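Local coordinates for protein oligopeptide ABC transporter OppAIV (Borrelia burgdorferi B31, PDB 4GL8) that probably binds oligopeptides outside the inner membrane and delivers them to an ABC transporter for uptake, at residues Q195-T198 against N202-V205; L211-R214 against V220-E223; L222-K227 against K232-D237. One frame throughout, in Å; residues are numbered along the deposited sequence.

Contact 1. Residues Q195-T198 against N202-V205; sequences QRWT and NMVV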
ATOM      1  N   GLN A 195     -18.298  15.221  -5.662  1.00 29.86           N
ATOM      2  CA  GLN A 195     -17.720  14.817  -4.364  1.00 30.27           C
ATOM      3  C   GLN A 195     -18.610  13.871  -3.547  1.00 29.68           C
ATOM      4  O   GLN A 195     -18.142  13.327  -2.569  1.00 29.84           O
ATOM      5  CB  GLN A 195     -17.392  16.054  -3.504  1.00 30.56           C
ATOM      6  N   ARG A 196     -19.877  13.685  -3.915  1.00 29.83           N
ATOM      7  CA  ARG A 196     -20.772  12.815  -3.144  1.00 29.97           C
ATOM      8  C   ARG A 196     -20.953  11.443  -3.775  1.00 27.47           C
ATOM      9  O   ARG A 196     -21.760  10.651  -3.300  1.00 27.61           O
ATOM     10  CB  ARG A 196     -22.144  13.493  -2.975  1.00 33.64           C
ATOM     11  CG  ARG A 196     -22.127  14.874  -2.291  1.00 36.52           C
ATOM     12  CD  ARG A 196     -22.567  14.802  -0.817  1.00 39.07           C
ATOM     13  NE  ARG A 196     -21.710  13.835  -0.124  1.00 40.81           N
ATOM     14  CZ  ARG A 196     -20.451  14.073   0.250  1.00 40.63           C
ATOM     15  NH1 ARG A 196     -19.888  15.266   0.068  1.00 41.63           N
ATOM     16  NH2 ARG A 196     -19.751  13.108   0.818  1.00 40.76           N
ATOM     17  N   TRP A 197     -20.206  11.149  -4.842  1.00 25.28           N
ATOM     18  CA  TRP A 197     -20.438   9.935  -5.605  1.00 23.49           C
ATOM     19  C   TRP A 197     -20.197   8.660  -4.800  1.00 23.02           C
ATOM     20  O   TRP A 197     -20.799   7.625  -5.089  1.00 22.68           O
ATOM     21  CB  TRP A 197     -19.640   9.926  -6.918  1.00 22.66           C
ATOM     22  CG  TRP A 197     -18.222   9.371  -6.876  1.00 21.43           C
ATOM     23  CD1 TRP A 197     -17.059  10.075  -6.672  1.00 21.02           C
ATOM     24  CD2 TRP A 197     -17.829   8.016  -7.114  1.00 20.07           C
ATOM     25  NE1 TRP A 197     -15.972   9.231  -6.764  1.00 20.22           N
ATOM     26  CE2 TRP A 197     -16.417   7.966  -7.041  1.00 19.61           C
ATOM     27  CE3 TRP A 197     -18.526   6.850  -7.390  1.00 19.79           C
ATOM     28  CZ2 TRP A 197     -15.698   6.782  -7.216  1.00 18.74           C
ATOM     29  CZ3 TRP A 197     -17.797   5.664  -7.588  1.00 19.56           C
ATOM     30  CH2 TRP A 197     -16.409   5.643  -7.484  1.00 18.70           C
ATOM     31  N   THR A 198     -19.357   8.722  -3.777  1.00 22.55           N
ATOM     32  CA  THR A 198     -19.058   7.515  -3.015  1.00 22.80           C
ATOM     33  C   THR A 198     -19.985   7.253  -1.818  1.00 23.34           C
ATOM     34  O   THR A 198     -19.809   6.273  -1.085  1.00 23.20           O
ATOM     35  CB  THR A 198     -17.629   7.563  -2.483  1.00 22.46           C
ATOM     36  OG1 THR A 198     -17.503   8.700  -1.618  1.00 23.64           O
ATOM     37  CG2 THR A 198     -16.635   7.645  -3.628  1.00 21.94           C
ATOM     38  N   ASN A 202     -25.390   6.718  -3.637  1.00 28.42           N
ATOM     39  CA  ASN A 202     -24.955   7.089  -4.996  1.00 26.79           C
ATOM     40  C   ASN A 202     -23.950   6.153  -5.629  1.00 25.57           C
ATOM     41  O   ASN A 202     -23.939   5.988  -6.841  1.00 24.69           O
ATOM     42  CB  ASN A 202     -24.365   8.483  -4.981  1.00 26.45           C
ATOM     43  CG  ASN A 202     -25.341   9.518  -4.455  1.00 26.97           C
ATOM     44  OD1 ASN A 202     -26.523   9.481  -4.744  1.00 27.10           O
ATOM     45  ND2 ASN A 202     -24.829  10.438  -3.674  1.00 27.10           N
ATOM     46  N   MET A 203     -23.086   5.547  -4.824  1.00 28.38           N
ATOM     47  CA  MET A 203     -22.018   4.729  -5.391  1.00 27.16           C
ATOM     48  C   MET A 203     -22.590   3.592  -6.233  1.00 26.35           C
ATOM     49  O   MET A 203     -23.495   2.920  -5.797  1.00 26.89           O
ATOM     50  CB  MET A 203     -21.147   4.128  -4.288  1.00 26.51           C
ATOM     51  CG  MET A 203     -20.078   3.235  -4.869  1.00 25.91           C
ATOM     52  SD  MET A 203     -18.956   2.596  -3.653  1.00 27.37           S
ATOM     53  CE  MET A 203     -17.932   4.038  -3.314  1.00 28.00           C
ATOM     54  N   VAL A 204     -22.061   3.378  -7.430  1.00 25.25           N
ATOM     55  CA  VAL A 204     -22.402   2.189  -8.207  1.00 24.77           C
ATOM     56  C   VAL A 204     -21.093   1.532  -8.497  1.00 23.40           C
ATOM     57  O   VAL A 204     -20.075   2.204  -8.550  1.00 23.21           O
ATOM     58  CB  VAL A 204     -23.148   2.502  -9.531  1.00 26.77           C
ATOM     59  CG1 VAL A 204     -24.479   3.208  -9.255  1.00 28.19           C
ATOM     60  CG2 VAL A 204     -22.265   3.294 -10.480  1.00 26.23           C
ATOM     61  N   VAL A 205     -21.106   0.215  -8.663  1.00 23.00           N
ATOM     62  CA  VAL A 205     -19.864  -0.558  -8.631  1.00 21.36           C
ATOM     63  C   VAL A 205     -19.871  -1.618  -9.724  1.00 22.15           C
ATOM     64  O   VAL A 205     -20.916  -1.916 -10.301  1.00 22.98           O
ATOM     65  CB  VAL A 205     -19.682  -1.270  -7.258  1.00 20.48           C
ATOM     66  CG1 VAL A 205     -19.946  -0.313  -6.096  1.00 20.51           C
ATOM     67  CG2 VAL A 205     -20.595  -2.481  -7.141  1.00 20.39           C
TER

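Contact 2. Residues L211-R214 against V220-E223; sequences LKSR and VVLE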
ATOM      1  N   LEU A 211     -22.027  -0.887  -1.931  1.00 28.47           N
ATOM      2  CA  LEU A 211     -22.011  -0.183  -0.638  1.00 28.78           C
ATOM      3  C   LEU A 211     -23.446   0.069  -0.136  1.00 30.80           C
ATOM      4  O   LEU A 211     -24.145   0.958  -0.608  1.00 32.82           O
ATOM      5  CB  LEU A 211     -21.229   1.127  -0.751  1.00 28.11           C
ATOM      6  CG  LEU A 211     -20.937   1.907   0.538  1.00 28.08           C
ATOM      7  CD1 LEU A 211     -20.054   1.129   1.511  1.00 26.88           C
ATOM      8  CD2 LEU A 211     -20.325   3.264   0.233  1.00 27.32           C
ATOM      9  N   LYS A 212     -23.879  -0.735   0.828  1.00 31.90           N
ATOM     10  CA  LYS A 212     -25.237  -0.651   1.342  1.00 34.06           C
ATOM     11  C   LYS A 212     -25.350   0.525   2.276  1.00 33.51           C
ATOM     12  O   LYS A 212     -26.251   1.345   2.146  1.00 34.79           O
ATOM     13  CB  LYS A 212     -25.614  -1.941   2.083  1.00 35.66           C
ATOM     14  CG  LYS A 212     -27.097  -2.044   2.394  1.00 37.95           C
ATOM     15  CD  LYS A 212     -27.361  -3.180   3.366  1.00 39.57           C
ATOM     16  CE  LYS A 212     -28.851  -3.448   3.478  1.00 41.49           C
ATOM     17  NZ  LYS A 212     -29.124  -4.509   4.489  1.00 43.33           N
ATOM     18  N   SER A 213     -24.422   0.628   3.214  1.00 32.41           N
ATOM     19  CA  SER A 213     -24.485   1.717   4.199  1.00 33.34           C
ATOM     20  C   SER A 213     -23.175   1.915   4.919  1.00 32.15           C
ATOM     21  O   SER A 213     -22.206   1.176   4.734  1.00 30.98           O
ATOM     22  CB  SER A 213     -25.557   1.397   5.246  1.00 33.89           C
ATOM     23  OG  SER A 213     -25.183   0.215   5.925  1.00 34.06           O
ATOM     24  N   ARG A 214     -23.172   2.899   5.787  1.00 33.42           N
ATOM     25  CA  ARG A 214     -21.970   3.279   6.465  1.00 34.23           C
ATOM     26  C   ARG A 214     -22.299   4.085   7.699  1.00 37.26           C
ATOM     27  O   ARG A 214     -23.064   5.054   7.622  1.00 40.49           O
ATOM     28  CB  ARG A 214     -21.172   4.170   5.537  1.00 33.89           C
ATOM     29  CG  ARG A 214     -19.702   3.968   5.646  1.00 32.23           C
ATOM     30  CD  ARG A 214     -18.967   4.881   4.705  1.00 31.51           C
ATOM     31  NE  ARG A 214     -17.775   5.318   5.388  1.00 31.62           N
ATOM     32  CZ  ARG A 214     -16.824   6.029   4.828  1.00 31.90           C
ATOM     33  NH1 ARG A 214     -16.916   6.385   3.556  1.00 32.01           N
ATOM     34  NH2 ARG A 214     -15.782   6.391   5.559  1.00 32.98           N
ATOM     35  N   VAL A 220     -18.586  -0.202   7.812  1.00 30.19           N
ATOM     36  CA  VAL A 220     -18.829  -0.086   6.378  1.00 28.89           C
ATOM     37  C   VAL A 220     -19.549  -1.390   6.025  1.00 27.16           C
ATOM     38  O   VAL A 220     -19.006  -2.460   6.232  1.00 26.65           O
ATOM     39  CB  VAL A 220     -17.513   0.071   5.585  1.00 27.84           C
ATOM     40  CG1 VAL A 220     -17.787   0.368   4.122  1.00 28.21           C
ATOM     41  CG2 VAL A 220     -16.637   1.150   6.198  1.00 28.73           C
ATOM     42  N   VAL A 221     -20.775  -1.286   5.531  1.00 26.71           N
ATOM     43  CA  VAL A 221     -21.581  -2.445   5.192  1.00 26.05           C
ATOM     44  C   VAL A 221     -21.660  -2.574   3.685  1.00 25.60           C
ATOM     45  O   VAL A 221     -22.114  -1.655   2.977  1.00 26.53           O
ATOM     46  CB  VAL A 221     -22.993  -2.360   5.793  1.00 26.93           C
ATOM     47  CG1 VAL A 221     -23.745  -3.675   5.607  1.00 26.94           C
ATOM     48  CG2 VAL A 221     -22.923  -2.001   7.282  1.00 27.73           C
ATOM     49  N   LEU A 222     -21.197  -3.716   3.207  1.00 24.63           N
ATOM     50  CA  LEU A 222     -21.296  -4.080   1.802  1.00 24.96           C
ATOM     51  C   LEU A 222     -22.418  -5.085   1.605  1.00 26.32           C
ATOM     52  O   LEU A 222     -22.643  -5.934   2.465  1.00 26.37           O
ATOM     53  CB  LEU A 222     -19.993  -4.708   1.330  1.00 23.71           C
ATOM     54  CG  LEU A 222     -18.824  -3.812   0.922  1.00 23.12           C
ATOM     55  CD1 LEU A 222     -18.698  -2.600   1.815  1.00 23.90           C
ATOM     56  CD2 LEU A 222     -17.516  -4.602   0.867  1.00 21.54           C
ATOM     57  N   GLU A 223     -23.116  -5.009   0.468  1.00 27.72           N
ATOM     58  CA  GLU A 223     -24.069  -6.051   0.135  1.00 28.79           C
ATOM     59  C   GLU A 223     -23.808  -6.612  -1.258  1.00 28.31           C
ATOM     60  O   GLU A 223     -23.286  -5.912  -2.145  1.00 28.16           O
ATOM     61  CB  GLU A 223     -25.514  -5.574   0.296  1.00 31.56           C
ATOM     62  CG  GLU A 223     -26.071  -4.751  -0.860  1.00 34.09           C
ATOM     63  CD  GLU A 223     -27.435  -4.090  -0.560  1.00 36.25           C
ATOM     64  OE1 GLU A 223     -27.588  -2.901  -0.910  1.00 38.08           O
ATOM     65  OE2 GLU A 223     -28.340  -4.729   0.016  1.00 37.02           O
TER

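Contact 3. Residues L222-K227 against K232-D237; sequences LEKNNK and KDVVLD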
ATOM      1  N   LEU A 222     -21.197  -3.716   3.207  1.00 24.63           N
ATOM      2  CA  LEU A 222     -21.296  -4.080   1.802  1.00 24.96           C
ATOM      3  C   LEU A 222     -22.418  -5.085   1.605  1.00 26.32           C
ATOM      4  O   LEU A 222     -22.643  -5.934   2.465  1.00 26.37           O
ATOM      5  CB  LEU A 222     -19.993  -4.708   1.330  1.00 23.71           C
ATOM      6  CG  LEU A 222     -18.824  -3.812   0.922  1.00 23.12           C
ATOM      7  CD1 LEU A 222     -18.698  -2.600   1.815  1.00 23.90           C
ATOM      8  CD2 LEU A 222     -17.516  -4.602   0.867  1.00 21.54           C
ATOM      9  N   GLU A 223     -23.116  -5.009   0.468  1.00 27.72           N
ATOM     10  CA  GLU A 223     -24.069  -6.051   0.135  1.00 28.79           C
ATOM     11  C   GLU A 223     -23.808  -6.612  -1.258  1.00 28.31           C
ATOM     12  O   GLU A 223     -23.286  -5.912  -2.145  1.00 28.16           O
ATOM     13  CB  GLU A 223     -25.514  -5.574   0.296  1.00 31.56           C
ATOM     14  CG  GLU A 223     -26.071  -4.751  -0.860  1.00 34.09           C
ATOM     15  CD  GLU A 223     -27.435  -4.090  -0.560  1.00 36.25           C
ATOM     16  OE1 GLU A 223     -27.588  -2.901  -0.910  1.00 38.08           O
ATOM     17  OE2 GLU A 223     -28.340  -4.729   0.016  1.00 37.02           O
ATOM     18  N   LYS A 224     -24.197  -7.873  -1.451  1.00 27.37           N
ATOM     19  CA  LYS A 224     -24.025  -8.547  -2.734  1.00 26.98           C
ATOM     20  C   LYS A 224     -24.574  -7.686  -3.867  1.00 27.70           C
ATOM     21  O   LYS A 224     -25.694  -7.152  -3.750  1.00 27.18           O
ATOM     22  CB  LYS A 224     -24.730  -9.916  -2.751  1.00 27.24           C
ATOM     23  CG  LYS A 224     -24.558 -10.672  -4.067  1.00 27.40           C
ATOM     24  CD  LYS A 224     -25.035 -12.114  -4.019  1.00 27.93           C
ATOM     25  CE  LYS A 224     -25.020 -12.675  -5.423  1.00 28.60           C
ATOM     26  NZ  LYS A 224     -25.302 -14.137  -5.494  1.00 30.00           N
ATOM     27  N   ASN A 225     -23.764  -7.547  -4.932  1.00 26.64           N
ATOM     28  CA  ASN A 225     -24.160  -6.878  -6.173  1.00 27.54           C
ATOM     29  C   ASN A 225     -24.552  -7.922  -7.211  1.00 30.06           C
ATOM     30  O   ASN A 225     -23.707  -8.655  -7.711  1.00 32.12           O
ATOM     31  CB  ASN A 225     -23.024  -6.014  -6.706  1.00 26.13           C
ATOM     32  CG  ASN A 225     -23.218  -5.612  -8.166  1.00 25.86           C
ATOM     33  OD1 ASN A 225     -24.328  -5.496  -8.642  1.00 26.31           O
ATOM     34  ND2 ASN A 225     -22.120  -5.410  -8.875  1.00 24.83           N
ATOM     35  N   ASN A 226     -25.838  -7.993  -7.524  1.00 32.40           N
ATOM     36  CA  ASN A 226     -26.362  -9.013  -8.421  1.00 35.15           C
ATOM     37  C   ASN A 226     -25.823  -8.943  -9.830  1.00 33.97           C
ATOM     38  O   ASN A 226     -25.789  -9.953 -10.518  1.00 34.27           O
ATOM     39  CB  ASN A 226     -27.886  -8.937  -8.470  1.00 39.17           C
ATOM     40  CG  ASN A 226     -28.517  -9.353  -7.163  1.00 43.78           C
ATOM     41  OD1 ASN A 226     -27.815  -9.770  -6.225  1.00 47.23           O
ATOM     42  ND2 ASN A 226     -29.847  -9.254  -7.082  1.00 49.20           N
ATOM     43  N   LYS A 227     -25.401  -7.754 -10.250  1.00 32.89           N
ATOM     44  CA  LYS A 227     -24.989  -7.517 -11.632  1.00 32.67           C
ATOM     45  C   LYS A 227     -23.500  -7.833 -11.868  1.00 29.96           C
ATOM     46  O   LYS A 227     -22.998  -7.674 -12.968  1.00 28.70           O
ATOM     47  CB  LYS A 227     -25.327  -6.071 -12.043  1.00 33.63           C
ATOM     48  CG  LYS A 227     -26.754  -5.626 -11.675  1.00 35.77           C
ATOM     49  CD  LYS A 227     -27.481  -4.883 -12.796  1.00 38.64           C
ATOM     50  CE  LYS A 227     -27.964  -5.860 -13.877  1.00 40.90           C
ATOM     51  NZ  LYS A 227     -28.625  -5.238 -15.068  1.00 42.40           N
ATOM     52  N   LYS A 232     -23.024 -15.452  -9.609  1.00 35.11           N
ATOM     53  CA  LYS A 232     -23.101 -16.916  -9.506  1.00 39.12           C
ATOM     54  C   LYS A 232     -22.296 -17.545  -8.372  1.00 37.60           C
ATOM     55  O   LYS A 232     -22.749 -18.488  -7.746  1.00 36.78           O
ATOM     56  CB  LYS A 232     -22.512 -17.473 -10.807  1.00 44.03           C
ATOM     57  CG  LYS A 232     -22.961 -18.834 -11.260  1.00 48.77           C
ATOM     58  CD  LYS A 232     -21.923 -19.468 -12.197  1.00 51.23           C
ATOM     59  CE  LYS A 232     -21.427 -18.540 -13.294  1.00 52.90           C
ATOM     60  NZ  LYS A 232     -22.521 -18.073 -14.202  1.00 56.01           N
ATOM     61  N   ASP A 233     -21.066 -17.072  -8.170  1.00 36.56           N
ATOM     62  CA  ASP A 233     -20.151 -17.688  -7.207  1.00 36.62           C
ATOM     63  C   ASP A 233     -20.063 -16.875  -5.925  1.00 33.98           C
ATOM     64  O   ASP A 233     -19.138 -17.069  -5.149  1.00 33.67           O
ATOM     65  CB  ASP A 233     -18.731 -17.828  -7.790  1.00 38.18           C
ATOM     66  CG  ASP A 233     -18.643 -18.823  -8.947  1.00 42.77           C
ATOM     67  OD1 ASP A 233     -19.494 -19.734  -9.103  1.00 45.33           O
ATOM     68  OD2 ASP A 233     -17.677 -18.700  -9.722  1.00 47.96           O
ATOM     69  N   VAL A 234     -20.984 -15.941  -5.715  1.00 31.71           N
ATOM     70  CA  VAL A 234     -20.963 -15.142  -4.499  1.00 30.22           C
ATOM     71  C   VAL A 234     -22.107 -15.620  -3.600  1.00 30.82           C
ATOM     72  O   VAL A 234     -23.288 -15.443  -3.895  1.00 31.14           O
ATOM     73  CB  VAL A 234     -21.062 -13.625  -4.778  1.00 28.76           C
ATOM     74  CG1 VAL A 234     -20.955 -12.835  -3.478  1.00 27.67           C
ATOM     75  CG2 VAL A 234     -19.968 -13.193  -5.726  1.00 28.56           C
ATOM     76  N   VAL A 235     -21.735 -16.266  -2.514  1.00 31.10           N
ATOM     77  CA  VAL A 235     -22.704 -16.824  -1.585  1.00 31.47           C
ATOM     78  C   VAL A 235     -23.077 -15.831  -0.468  1.00 29.97           C
ATOM     79  O   VAL A 235     -24.209 -15.819  -0.017  1.00 30.26           O
ATOM     80  CB  VAL A 235     -22.171 -18.154  -1.021  1.00 32.30           C
ATOM     81  CG1 VAL A 235     -23.071 -18.676   0.071  1.00 34.20           C
ATOM     82  CG2 VAL A 235     -22.117 -19.176  -2.145  1.00 34.47           C
ATOM     83  N   LEU A 236     -22.130 -15.015  -0.017  1.00 28.91           N
ATOM     84  CA  LEU A 236     -22.414 -14.051   1.070  1.00 29.26           C
ATOM     85  C   LEU A 236     -23.417 -13.005   0.611  1.00 28.87           C
ATOM     86  O   LEU A 236     -23.355 -12.547  -0.513  1.00 29.80           O
ATOM     87  CB  LEU A 236     -21.136 -13.354   1.583  1.00 27.90           C
ATOM     88  CG  LEU A 236     -20.107 -14.199   2.345  1.00 27.67           C
ATOM     89  CD1 LEU A 236     -18.811 -13.446   2.529  1.00 26.10           C
ATOM     90  CD2 LEU A 236     -20.670 -14.580   3.700  1.00 28.85           C
ATOM     91  N   ASP A 237     -24.359 -12.648   1.472  1.00 29.35           N
ATOM     92  CA  ASP A 237     -25.281 -11.527   1.188  1.00 29.60           C
ATOM     93  C   ASP A 237     -24.684 -10.211   1.639  1.00 28.81           C
ATOM     94  O   ASP A 237     -25.014  -9.151   1.111  1.00 28.16           O
ATOM     95  CB  ASP A 237     -26.589 -11.728   1.930  1.00 31.43           C
ATOM     96  CG  ASP A 237     -27.312 -12.978   1.490  1.00 33.79           C
ATOM     97  OD1 ASP A 237     -27.658 -13.073   0.292  1.00 36.54           O
ATOM     98  OD2 ASP A 237     -27.537 -13.863   2.334  1.00 35.02           O
TER

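Contact 1. Residues Q195-T198 against N202-V205
Asn-202 reaches back to the backbone of Arg-196 and makes the one hydrogen bond between 195-198 and 202-205. Its ND2 donates to Arg-196 O at 3.1 Å, and the bond is nearly straight, 170° at the hydrogen. The acceptor lies close to the amide plane of Asn-202. The donor sits well above the carbonyl plane of Arg-196. The side chain gets there with CG beside its own backbone N and anti to the carbonyl carbon (chi1 -58°). A second polar approach does not count as a bond: Trp-197 O and Met-203 N are 3.1 Å apart, but the angle is poor.

The apolar contacts gather round Met-203. Its chain runs straight from the backbone and bends only at the last torsion (chi3 -76°), which lays the methyl CE against Thr-198. Met-203 CE is 3.6 Å from Thr-198 CB and 3.8 Å from Thr-198 CG2. Met-203 also meets the Trp-197 ring more loosely, with Trp-197 CZ3 4.3 Å from Met-203 CG. Thr-198 CG2 lies over one face of the Trp-197 ring, near its rim.

A carbonyl also comes near: Val-204 O stands at the edge of the Trp-197 ring, 4.3 Å from Trp-197 CZ3. The indole NE1 bonds to Asp-44, and Arg-196 turns its guanidinium to a salt bridge with Asp-199. Both segments belong to the loop between helix 187-193 and strand 209-215. The Trp-197 ring packs on Val-189 and Ile-190 of that helix, Asn-202 touches Tyr-193, and Met-203 meets Leu-211 on the strand.

Contact 2. Residues L211-R214 against V220-E223
A classic beta bulge interrupts the antiparallel hairpin of strands 209-215 and 219-224. Two first-strand residues, Lys-212 and Ser-213, stand opposite the single Val-221, and the register slips by one. Val-221 O takes both amides from the same face of its carbonyl plane. Lys-212 N lies 2.9 Å from Val-221 O, bent at 137°, while Ser-213 N lies 3.3 Å from Val-221 O but almost straight. Val-221 N returns a bond to Ser-213 O at 3.0 Å, making Ser-213 and Val-221 the hydrogen-bonded pair. Leu-211 with Leu-222 and Arg-214 with Val-220 are non-hydrogen-bonded pairs.

Leu-211, Arg-214, Val-220 and Leu-222 share one face of the sheet. There Leu-211 CD1 meets Val-220 CG1 at 3.5 Å and Leu-222 CD1 at 4.0 Å. The Arg-214 guanidinium forms a salt bridge with Glu-39. Ser-213 and Val-221 point to the other face, where Ser-213 OG lies 3.4 Å from Val-221 CB.

At the bulge the extended Lys-212 chain crosses Glu-223 at about a right angle, Glu-223 CG lying between its backbone N and carbonyl carbon (chi1 81°) with the rest extended. The charges stay beyond salt-bridge range; the close approach is Glu-223 OE1 to Lys-212 CG, 3.4 Å.

Contact 3. Residues L222-K227 against K232-D237
Lys-224 crosses to the 232-237 segment with both ends of the residue, its backbone amide and its ammonium group, and each finds a backbone carbonyl. Lys-224 NZ donates to Val-234 O at 2.9 Å and lies in the plane of that carbonyl. It also bonds to Ser-231 O, so two main-chain oxygens share the charged group. Lys-224 N donates to Asp-237 O at 3.0 Å, with the donor well above the carbonyl plane.

The side chain spans the gap between these bonds because it is fully extended: CG lies anti to the backbone N (chi1 -179°) and every later torsion is near 180°. Along the way its methylenes pass carbonyl oxygens, with Lys-224 CB 3.7 Å from Leu-236 O. Near the tip, Lys-224 CE comes to 4.1 Å from Val-234 CB as the two side chains run alongside each other, pointing opposite ways. Glu-223 CA adds a CH...O contact to Asp-237 O at 3.4 Å. The carboxylate of Asp-237 turns elsewhere, to Leu-30 N.

Beyond Lys-224 the chain leaves the strand in an Asx turn, where Asn-225 OD1 accepts from Lys-227 N at 3.0 Å. Asn-225 ND2 bonds to Gly-207 O. The whole is a loop connection between neighbouring antiparallel strands, 219-224 and 238-242, drawn together at its base by the bond from Lys-224 to Asp-237.

Contact 1 precedes the other two, which overlap at Leu-222 and Glu-223 on strand 219-224. This strand pairs with 209-215 in contact 2 and leads into the loop of contact 3. Contact 1 touches contact 2 through Thr-198 and Met-203 against Leu-211, and contact 3 where Val-205 packs on Asn-225. Each mixes buried residues with an exposed one: Trp-197 and Met-203 against Arg-196; Leu-211, Val-220 and Leu-222 against Lys-212; Leu-222, Val-234 and Leu-236 against Asp-237. Contact 2 is strand pairing broken by a bulge, its buried side chains beside Arg-214. Contact 1 mixes a hydrogen bond from a side-chain amide with methionine and tryptophan packing. Contact 3 depends mainly on a lysine bonded to loop carbonyls.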